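Local coordinates for uncharacterized protein VP1736 (Vibrio parahaemolyticus, PDB 3LXQ) that is of unknown function but belongs to the sulfatase family of the alkaline phosphatase clan, at residues I90-S95 with I301-H306; Q177-G182 with S243-S248; G182-D187 with I201-N206; V218-L223 with T247-S252. All blocks are in the same frame, centred on the assembly; numbering follows the deposited sequence.

Contact 1 (I90-S95 with I301-H306)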
# COMPACT_ATOMS: atom_id res chain seq x y z
N ILE A 90 6.34 -5.94 5.64
CA ILE A 90 5.86 -4.71 5.05
C ILE A 90 6.18 -3.52 5.98
O ILE A 90 5.73 -3.48 7.11
CB ILE A 90 4.33 -4.77 4.78
CG1 ILE A 90 4.00 -5.86 3.75
CG2 ILE A 90 3.80 -3.39 4.31
CD1 ILE A 90 2.49 -6.14 3.58
N LEU A 91 6.97 -2.57 5.49
CA LEU A 91 7.38 -1.43 6.29
C LEU A 91 6.63 -0.23 5.74
O LEU A 91 7.11 0.45 4.84
CB LEU A 91 8.90 -1.21 6.20
CG LEU A 91 9.79 -2.40 6.56
CD1 LEU A 91 11.27 -2.12 6.24
CD2 LEU A 91 9.61 -2.79 8.02
N LEU A 92 5.43 -0.02 6.28
CA LEU A 92 4.52 1.02 5.81
C LEU A 92 4.93 2.39 6.34
O LEU A 92 5.14 2.59 7.54
CB LEU A 92 3.06 0.66 6.16
CG LEU A 92 1.92 1.55 5.62
CD1 LEU A 92 1.87 1.59 4.12
CD2 LEU A 92 0.56 1.12 6.17
N GLN A 93 5.07 3.33 5.42
CA GLN A 93 5.67 4.62 5.74
C GLN A 93 4.60 5.68 5.81
O GLN A 93 4.05 6.10 4.77
CB GLN A 93 6.74 4.98 4.71
CG GLN A 93 7.80 3.92 4.51
CD GLN A 93 8.64 3.70 5.75
OE1 GLN A 93 9.08 4.66 6.38
NE2 GLN A 93 8.85 2.44 6.13
N GLU A 94 4.29 6.11 7.03
CA GLU A 94 3.32 7.17 7.27
C GLU A 94 3.63 8.43 6.47
O GLU A 94 4.68 9.05 6.66
CB GLU A 94 3.25 7.53 8.76
CG GLU A 94 2.37 8.77 9.07
CD GLU A 94 0.94 8.58 8.62
OE1 GLU A 94 0.40 9.43 7.88
OE2 GLU A 94 0.34 7.55 9.00
N SER A 95 2.69 8.81 5.60
CA SER A 95 2.73 10.08 4.85
C SER A 95 3.97 10.31 3.99
O SER A 95 4.24 11.44 3.59
CB SER A 95 2.49 11.27 5.78
OG SER A 95 1.20 11.21 6.33
N ILE A 301 9.24 -4.79 1.88
CA ILE A 301 8.73 -3.73 1.04
C ILE A 301 8.71 -2.40 1.81
O ILE A 301 8.22 -2.34 2.91
CB ILE A 301 7.37 -4.10 0.32
CG1 ILE A 301 6.93 -3.00 -0.64
CG2 ILE A 301 6.24 -4.41 1.32
CD1 ILE A 301 5.79 -3.43 -1.54
N VAL A 302 9.31 -1.37 1.25
CA VAL A 302 9.20 -0.03 1.82
C VAL A 302 8.18 0.69 0.95
O VAL A 302 8.42 0.91 -0.23
CB VAL A 302 10.52 0.77 1.76
CG1 VAL A 302 10.32 2.18 2.34
CG2 VAL A 302 11.66 0.04 2.47
N ILE A 303 7.04 1.04 1.54
CA ILE A 303 5.97 1.69 0.79
C ILE A 303 5.19 2.66 1.69
O ILE A 303 4.97 2.37 2.87
CB ILE A 303 5.04 0.65 0.08
CG1 ILE A 303 4.18 1.33 -1.00
CG2 ILE A 303 4.21 -0.15 1.09
CD1 ILE A 303 3.43 0.37 -1.91
N ALA A 304 4.81 3.81 1.15
CA ALA A 304 3.99 4.76 1.92
C ALA A 304 2.53 4.30 1.98
O ALA A 304 2.08 3.44 1.19
CB ALA A 304 4.09 6.17 1.33
N ASP A 305 1.79 4.85 2.94
CA ASP A 305 0.35 4.64 3.01
C ASP A 305 -0.39 5.66 2.14
O ASP A 305 -1.51 5.40 1.69
CB ASP A 305 -0.16 4.64 4.46
CG ASP A 305 0.16 5.93 5.20
OD1 ASP A 305 0.94 6.77 4.70
OD2 ASP A 305 -0.41 6.11 6.30
N HIS A 306 0.25 6.81 1.91
CA HIS A 306 -0.26 7.92 1.09
C HIS A 306 0.75 9.07 1.14
O HIS A 306 1.68 9.05 1.93
CB HIS A 306 -1.62 8.42 1.61
CG HIS A 306 -1.62 8.73 3.07
ND1 HIS A 306 -1.25 9.96 3.58
CD2 HIS A 306 -1.92 7.96 4.14
CE1 HIS A 306 -1.34 9.94 4.89
NE2 HIS A 306 -1.75 8.74 5.26
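Leu91 and Gln93 bind residues 301-305 through backbone groups that alternate as donor and acceptor. Leu91 N gives to Ile301 O at 2.9 Å, Gln93 N to Ile303 O at 2.7 Å, and Gln93 O receives Asp305 N; the bond from Ile303 N to Leu91 O is weak. The strands run parallel, 24° apart.

Side chains meet on both faces. Ile90 and Ile301 lie side by side, CG1 of the first 3.6 Å from CG2 of the second. On the same face Leu92, its CG anti to the backbone N (chi1 -174°), brings CD1 to within 3.7 Å of Asp305 CB, the two side chains meeting at about a right angle. On the other face the bent Gln93 chain lays CG against Val302 CG1, and its NE2 gives to Leu91 O of its own strand from above the carbonyl plane; Tyr224 OH is another partner of that amide.

Polar groups gather where the strands end. Ser95 N reaches Asp305 OD1 on its syn side at 2.8 Å, and the same oxygen stands over the rim of one face of the His306 ring. Asp305 OD2 and Glu94 OE2 approach to 3.2 Å with their carboxylate planes 85° apart; Ser133 OG is hydrogen-bonded to both, and to His306 NE2. Acidic residues and a histidine clustered at the C-terminal ends of parallel strands are consistent with the metal-site region of the alkaline phosphatase clan.

Contact 2 (Q177-G182 with S243-S248)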
# COMPACT_ATOMS: atom_id res chain seq x y z
N GLN A 177 1.52 -10.74 12.23
CA GLN A 177 1.63 -9.70 13.25
C GLN A 177 1.58 -8.30 12.66
O GLN A 177 1.79 -8.11 11.47
CB GLN A 177 2.91 -9.86 14.08
CG GLN A 177 4.20 -9.69 13.29
CD GLN A 177 5.43 -9.59 14.17
OE1 GLN A 177 5.42 -9.96 15.34
NE2 GLN A 177 6.52 -9.07 13.59
N PHE A 178 1.29 -7.35 13.53
CA PHE A 178 1.28 -5.94 13.22
C PHE A 178 2.17 -5.28 14.26
O PHE A 178 1.97 -5.47 15.44
CB PHE A 178 -0.15 -5.41 13.33
CG PHE A 178 -0.27 -3.91 13.23
CD1 PHE A 178 0.26 -3.20 12.14
CD2 PHE A 178 -0.96 -3.20 14.21
CE1 PHE A 178 0.12 -1.81 12.05
CE2 PHE A 178 -1.11 -1.82 14.13
CZ PHE A 178 -0.57 -1.12 13.04
N ILE A 179 3.18 -4.53 13.82
CA ILE A 179 4.00 -3.78 14.75
C ILE A 179 3.75 -2.28 14.55
O ILE A 179 3.90 -1.77 13.44
CB ILE A 179 5.52 -4.07 14.62
CG1 ILE A 179 5.80 -5.59 14.66
CG2 ILE A 179 6.28 -3.38 15.76
CD1 ILE A 179 7.29 -5.96 14.43
N TYR A 180 3.41 -1.62 15.64
CA TYR A 180 3.07 -0.20 15.67
C TYR A 180 3.71 0.44 16.91
O TYR A 180 3.91 -0.22 17.92
CB TYR A 180 1.55 -0.08 15.74
CG TYR A 180 0.97 1.30 15.54
CD1 TYR A 180 1.36 2.09 14.47
CD2 TYR A 180 -0.01 1.79 16.41
CE1 TYR A 180 0.82 3.34 14.28
CE2 TYR A 180 -0.56 3.04 16.23
CZ TYR A 180 -0.14 3.82 15.16
OH TYR A 180 -0.68 5.06 14.97
N GLY A 181 4.03 1.74 16.82
CA GLY A 181 4.62 2.48 17.92
C GLY A 181 3.66 3.12 18.92
O GLY A 181 4.02 3.34 20.08
N GLY A 182 2.44 3.42 18.47
CA GLY A 182 1.42 4.06 19.29
C GLY A 182 0.35 3.11 19.78
O GLY A 182 0.62 1.93 20.04
N SER A 243 4.76 -9.77 8.67
CA SER A 243 4.76 -8.62 9.56
C SER A 243 4.43 -7.31 8.86
O SER A 243 5.09 -6.92 7.90
CB SER A 243 6.11 -8.53 10.26
OG SER A 243 6.14 -7.46 11.19
N LEU A 244 3.41 -6.62 9.36
CA LEU A 244 3.11 -5.24 8.97
C LEU A 244 3.63 -4.29 10.04
O LEU A 244 3.20 -4.36 11.18
CB LEU A 244 1.60 -5.04 8.73
CG LEU A 244 1.12 -3.60 8.51
CD1 LEU A 244 1.74 -2.98 7.27
CD2 LEU A 244 -0.39 -3.51 8.45
N VAL A 245 4.55 -3.41 9.66
CA VAL A 245 5.20 -2.46 10.55
C VAL A 245 4.87 -1.07 10.04
O VAL A 245 5.12 -0.76 8.87
CB VAL A 245 6.73 -2.61 10.52
CG1 VAL A 245 7.39 -1.60 11.43
CG2 VAL A 245 7.18 -4.05 10.88
N PHE A 246 4.31 -0.22 10.90
CA PHE A 246 3.75 1.06 10.47
C PHE A 246 4.35 2.20 11.26
O PHE A 246 4.22 2.25 12.47
CB PHE A 246 2.22 1.01 10.62
CG PHE A 246 1.48 2.20 10.03
CD1 PHE A 246 2.01 2.94 8.97
CD2 PHE A 246 0.22 2.55 10.52
CE1 PHE A 246 1.30 4.02 8.41
CE2 PHE A 246 -0.50 3.64 9.98
CZ PHE A 246 0.05 4.37 8.92
N THR A 247 5.02 3.13 10.56
CA THR A 247 5.65 4.28 11.21
C THR A 247 4.63 5.26 11.78
O THR A 247 3.47 5.27 11.34
CB THR A 247 6.66 5.04 10.28
OG1 THR A 247 5.98 5.67 9.19
CG2 THR A 247 7.75 4.09 9.76
N SER A 248 5.08 6.09 12.74
CA SER A 248 4.25 7.04 13.50
C SER A 248 4.90 8.41 13.72
O SER A 248 4.20 9.39 14.01
CB SER A 248 3.93 6.48 14.88
OG SER A 248 2.93 5.49 14.80
O HOH W 1 4.58 3.55 14.81
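Phe178 and Ile179 pair with Leu244 and Val245 as parallel strands only 16° apart, joined by Leu244 N to Gln177 O at 3.0 Å, Ile179 N to Leu244 O at 2.6 Å and Phe246 N to Ile179 O at 3.0 Å. Both strands belong to the central, largely parallel sheet of the alkaline-phosphatase-type alpha/beta fold. Phe178, Tyr180, Leu244 and Phe246 share one face. The Phe178 ring, with CG anti to the backbone N (chi1 171°), lies alongside Leu244 and points the same way, CD1 resting 3.8 Å from Leu244 CG while CE1 meets Phe246 CB; Phe193 of helix 189-195 packs against it edge-to-face. Tyr180 and Phe246 also run side by side, their planes 21° apart but slid so far that the rings barely overlap, and Tyr180 CE1 approaches Phe246 CD2. On the other face Ile179 CD1 packs against Val245 CG2. Past the paired residues the backbones separate, Phe246 O coming up at the edge of the Tyr180 ring. A water bridges the widening gap, accepting from Gly181 N at 2.8 Å, donating to Phe246 O at 2.7 Å and bonding to Ser248 OG at 2.5 Å.

Contact 3 (G182-D187 with I201-N206)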
# COMPACT_ATOMS: atom_id res chain seq x y z
N GLY A 182 2.44 3.42 18.47
CA GLY A 182 1.42 4.06 19.29
C GLY A 182 0.35 3.11 19.78
O GLY A 182 0.62 1.93 20.04
N GLU A 183 -0.87 3.61 19.92
CA GLU A 183 -2.00 2.80 20.37
C GLU A 183 -2.70 2.17 19.17
O GLU A 183 -3.19 2.88 18.29
CB GLU A 183 -2.98 3.64 21.21
CG GLU A 183 -4.40 3.06 21.35
CD GLU A 183 -4.45 1.73 22.12
OE1 GLU A 183 -4.53 1.77 23.38
OE2 GLU A 183 -4.45 0.66 21.46
N ALA A 184 -2.77 0.84 19.16
CA ALA A 184 -3.29 0.08 18.02
C ALA A 184 -4.80 0.18 17.79
O ALA A 184 -5.28 -0.13 16.71
CB ALA A 184 -2.84 -1.38 18.11
N ASN A 185 -5.55 0.61 18.81
CA ASN A 185 -7.00 0.84 18.66
C ASN A 185 -7.29 2.05 17.78
O ASN A 185 -8.40 2.22 17.28
CB ASN A 185 -7.66 1.06 20.04
CG ASN A 185 -8.02 -0.25 20.76
OD1 ASN A 185 -8.22 -0.26 21.97
ND2 ASN A 185 -8.12 -1.34 20.01
N PHE A 186 -6.28 2.90 17.62
CA PHE A 186 -6.38 4.11 16.81
C PHE A 186 -6.78 3.77 15.37
O PHE A 186 -6.34 2.75 14.82
CB PHE A 186 -5.04 4.86 16.84
CG PHE A 186 -5.00 6.08 15.96
CD1 PHE A 186 -5.72 7.22 16.29
CD2 PHE A 186 -4.25 6.07 14.78
CE1 PHE A 186 -5.69 8.35 15.45
CE2 PHE A 186 -4.21 7.19 13.95
CZ PHE A 186 -4.93 8.33 14.28
N ASP A 187 -7.64 4.59 14.77
CA ASP A 187 -8.20 4.31 13.44
C ASP A 187 -8.81 2.90 13.32
O ASP A 187 -8.89 2.34 12.22
CB ASP A 187 -7.15 4.50 12.34
CG ASP A 187 -7.08 5.92 11.80
OD1 ASP A 187 -8.02 6.73 12.02
OD2 ASP A 187 -6.07 6.24 11.14
N ILE A 201 -0.48 -8.63 18.09
CA ILE A 201 -0.33 -7.20 17.87
C ILE A 201 0.63 -6.64 18.90
O ILE A 201 0.44 -6.80 20.12
CB ILE A 201 -1.68 -6.42 17.86
CG1 ILE A 201 -2.45 -6.74 16.58
CG2 ILE A 201 -1.43 -4.91 17.94
CD1 ILE A 201 -3.82 -6.11 16.49
N VAL A 202 1.68 -6.01 18.39
CA VAL A 202 2.70 -5.38 19.18
C VAL A 202 2.43 -3.89 19.10
O VAL A 202 2.40 -3.32 18.01
CB VAL A 202 4.11 -5.71 18.62
CG1 VAL A 202 5.21 -5.11 19.48
CG2 VAL A 202 4.29 -7.23 18.49
N GLU A 203 2.21 -3.25 20.24
CA GLU A 203 1.93 -1.82 20.27
C GLU A 203 2.64 -1.12 21.43
O GLU A 203 3.50 -1.73 22.08
CB GLU A 203 0.42 -1.59 20.31
CG GLU A 203 -0.26 -2.01 21.59
CD GLU A 203 -1.75 -1.81 21.54
OE1 GLU A 203 -2.18 -0.64 21.44
OE2 GLU A 203 -2.48 -2.82 21.59
N GLU A 204 2.30 0.14 21.69
CA GLU A 204 3.03 0.97 22.65
C GLU A 204 3.27 0.29 24.01
O GLU A 204 4.36 0.37 24.57
CB GLU A 204 2.35 2.33 22.84
CG GLU A 204 3.26 3.38 23.48
CD GLU A 204 2.64 4.77 23.59
OE1 GLU A 204 1.51 4.98 23.09
OE2 GLU A 204 3.29 5.65 24.19
N LYS A 205 2.24 -0.39 24.52
CA LYS A 205 2.30 -1.06 25.82
C LYS A 205 3.37 -2.16 25.91
O LYS A 205 3.73 -2.58 27.01
CB LYS A 205 0.91 -1.62 26.19
CG LYS A 205 0.39 -2.70 25.25
CD LYS A 205 -1.06 -3.05 25.55
CE LYS A 205 -1.45 -4.37 24.89
NZ LYS A 205 -2.90 -4.68 25.05
N ASN A 206 3.89 -2.59 24.76
CA ASN A 206 4.89 -3.66 24.67
C ASN A 206 6.35 -3.18 24.55
O ASN A 206 7.26 -4.01 24.47
CB ASN A 206 4.58 -4.61 23.49
CG ASN A 206 3.16 -5.17 23.53
OD1 ASN A 206 2.32 -4.84 22.68
ND2 ASN A 206 2.88 -6.04 24.50
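Gly182 O takes the N-H of Glu204 at 3.0 Å, while two residues further on Ala184 N gives a nearly straight bond to Glu203 OE1 at 2.8 Å. These two bonds make the firm core of the contact. The second comes in from above the carboxylate plane of Glu203, whose CG sits between its backbone N and carbonyl carbon (chi1 68°) and whose chain then extends toward the 182-187 loop. Ala184 CB lies against the same carboxylate, 3.5 Å from Glu203 OE1, and 3.8 Å from Ile201 CG2. Glu204 CB also packs on Gly182 O, while its carboxylate, at the end of an extended chain, stays looser beside Gly182 CA.

The solvent side is carried by the exposed Glu183, whose bent chain swings OE2 to 2.6 Å from Glu203 OE1, the carboxylate planes 89° apart. Glu183 OE2 also accepts Asn185 N at 2.9 Å, and Glu203 OE2 forms a salt bridge with Lys190 of helix 189-195, which probably eases the meeting of the two acids. Lys205 NZ lies farther off, a long 4.0 Å from Glu203 OE2.

Residues 183-186 form a type I beta turn, closed by Phe186 N to Glu183 O. The contact joins the loop leaving the first strand of a beta-alpha-beta unit (175-180, 189-195, 200-202) to the residues just after its second strand, at one edge of the central sheet.

Contact 4 (V218-L223 with T247-S252)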
# COMPACT_ATOMS: atom_id res chain seq x y z
N VAL A 218 6.11 5.73 20.44
CA VAL A 218 7.59 5.63 20.33
C VAL A 218 8.09 6.10 18.96
O VAL A 218 7.39 5.97 17.93
CB VAL A 218 8.11 4.20 20.62
CG1 VAL A 218 7.60 3.70 21.96
CG2 VAL A 218 7.74 3.24 19.52
N SER A 219 9.31 6.66 18.93
CA SER A 219 9.93 7.10 17.68
C SER A 219 10.10 5.92 16.71
O SER A 219 9.97 4.76 17.11
CB SER A 219 11.28 7.77 17.95
OG SER A 219 12.26 6.83 18.38
N ASP A 220 10.36 6.22 15.44
CA ASP A 220 10.49 5.18 14.43
C ASP A 220 11.75 4.32 14.64
O ASP A 220 11.72 3.14 14.33
CB ASP A 220 10.41 5.77 13.02
CG ASP A 220 9.03 6.35 12.70
OD1 ASP A 220 8.03 5.95 13.34
OD2 ASP A 220 8.96 7.23 11.79
N GLU A 221 12.83 4.89 15.18
CA GLU A 221 14.00 4.05 15.53
C GLU A 221 13.65 2.98 16.58
O GLU A 221 14.04 1.83 16.42
CB GLU A 221 15.24 4.87 15.95
CG GLU A 221 16.45 3.99 16.35
CD GLU A 221 17.79 4.74 16.45
OE1 GLU A 221 17.80 5.97 16.61
OE2 GLU A 221 18.84 4.07 16.38
N ASP A 222 12.88 3.35 17.61
CA ASP A 222 12.41 2.37 18.60
C ASP A 222 11.49 1.33 17.97
O ASP A 222 11.58 0.14 18.28
CB ASP A 222 11.72 3.05 19.80
CG ASP A 222 12.67 3.97 20.56
OD1 ASP A 222 13.75 3.52 21.02
OD2 ASP A 222 12.32 5.17 20.69
N LEU A 223 10.61 1.79 17.08
CA LEU A 223 9.76 0.89 16.29
C LEU A 223 10.60 -0.14 15.54
O LEU A 223 10.31 -1.34 15.57
CB LEU A 223 8.93 1.67 15.28
CG LEU A 223 8.04 0.88 14.31
CD1 LEU A 223 6.82 0.30 15.01
CD2 LEU A 223 7.62 1.79 13.17
N THR A 247 5.02 3.13 10.56
CA THR A 247 5.65 4.28 11.21
C THR A 247 4.63 5.26 11.78
O THR A 247 3.47 5.27 11.34
CB THR A 247 6.66 5.04 10.28
OG1 THR A 247 5.98 5.67 9.19
CG2 THR A 247 7.75 4.09 9.76
N SER A 248 5.08 6.09 12.74
CA SER A 248 4.25 7.04 13.50
C SER A 248 4.90 8.41 13.72
O SER A 248 4.20 9.39 14.01
CB SER A 248 3.93 6.48 14.88
OG SER A 248 2.93 5.49 14.80
N SER A 249 6.23 8.49 13.62
CA SER A 249 6.90 9.77 13.94
C SER A 249 6.42 10.94 13.10
O SER A 249 6.26 12.04 13.61
CB SER A 249 8.43 9.68 13.83
OG SER A 249 8.96 8.95 14.92
N ASN A 250 6.21 10.69 11.81
CA ASN A 250 5.77 11.72 10.88
C ASN A 250 4.29 12.09 11.03
O ASN A 250 3.46 11.76 10.16
CB ASN A 250 6.12 11.31 9.45
CG ASN A 250 5.87 12.41 8.45
OD1 ASN A 250 5.83 13.58 8.81
ND2 ASN A 250 5.68 12.03 7.20
N HIS A 251 3.97 12.74 12.15
CA HIS A 251 2.65 13.31 12.45
C HIS A 251 2.89 14.60 13.21
O HIS A 251 3.80 14.66 14.05
CB HIS A 251 1.87 12.44 13.43
CG HIS A 251 1.13 11.30 12.82
ND1 HIS A 251 1.62 10.01 12.85
CD2 HIS A 251 -0.08 11.24 12.21
CE1 HIS A 251 0.75 9.20 12.26
NE2 HIS A 251 -0.29 9.93 11.86
N SER A 252 2.07 15.61 12.94
CA SER A 252 2.08 16.85 13.73
C SER A 252 1.83 16.46 15.18
O SER A 252 0.95 15.63 15.45
CB SER A 252 1.00 17.81 13.24
OG SER A 252 0.92 18.96 14.07
O HOH W 2 7.16 8.63 10.46
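Asp220 and Ser249 take similar first torsions: chi1 of -66° sets the Asp220 carboxylate opposite its own carbonyl carbon, and -73° does the same for Ser249 OG, and the two groups thereby reach each other's backbone. Asp220 OD1 collects two N-H groups, from Ser248 at 3.0 Å along the syn lone pair and almost perfectly straight, and from Ser249 at 3.1 Å, farther out of the carboxylate plane. In return Ser249 OG accepts a weak bond from Asp220 N. The other oxygen, OD2, is held by a water that donates to it at 2.6 Å and accepts from Asn250 N; Ser278 OG is a further partner. Both oxygens of this buried carboxylate thus have donors, and its place in the first turn of helix 220-234 would probably stabilise its negative charge.

Carbon contacts close the flank. Thr247 crosses Asp220 at about a right angle, CB 3.5 Å from OD1, and Leu223 CD2 reaches Thr247 CA at 3.7 Å; Thr247 OG1 itself bonds to Glu94 N. The loop keeps its own shape through an inverse gamma turn at Asn250 and through His251 ND1, which gives to Ser248 O at 2.9 Å in the plane of the ring. With Ser219 at the N-cap, this is the N-terminus of a helix gripping the loop that follows a central strand, at the C-terminal edge of the parallel sheet.

How the contacts relate
Contacts 1, 2 and 3 follow one sheet outward, from strand 298-304 through 87-93, 241-246 and 175-180 to 200-202. Contacts 1 and 2, centres 10 Å apart, are joined by Leu92 N to Val245 O at 2.7 Å; contacts 2 and 3, 8 Å apart, share Gly182. Contact 4 lies beyond the strand ends, sharing Thr247 and Ser248 with contact 2. Its Thr247 OG1 lies 2.8 Å from Glu94 N, which connects this loop to the acidic cluster of contact 1, where metals bind in relatives of the clan. Contact 3 is farthest from that cluster, its centre about 17 Å from that of contact 1. All three later contacts are nested within the chain loop that contact 1 closes.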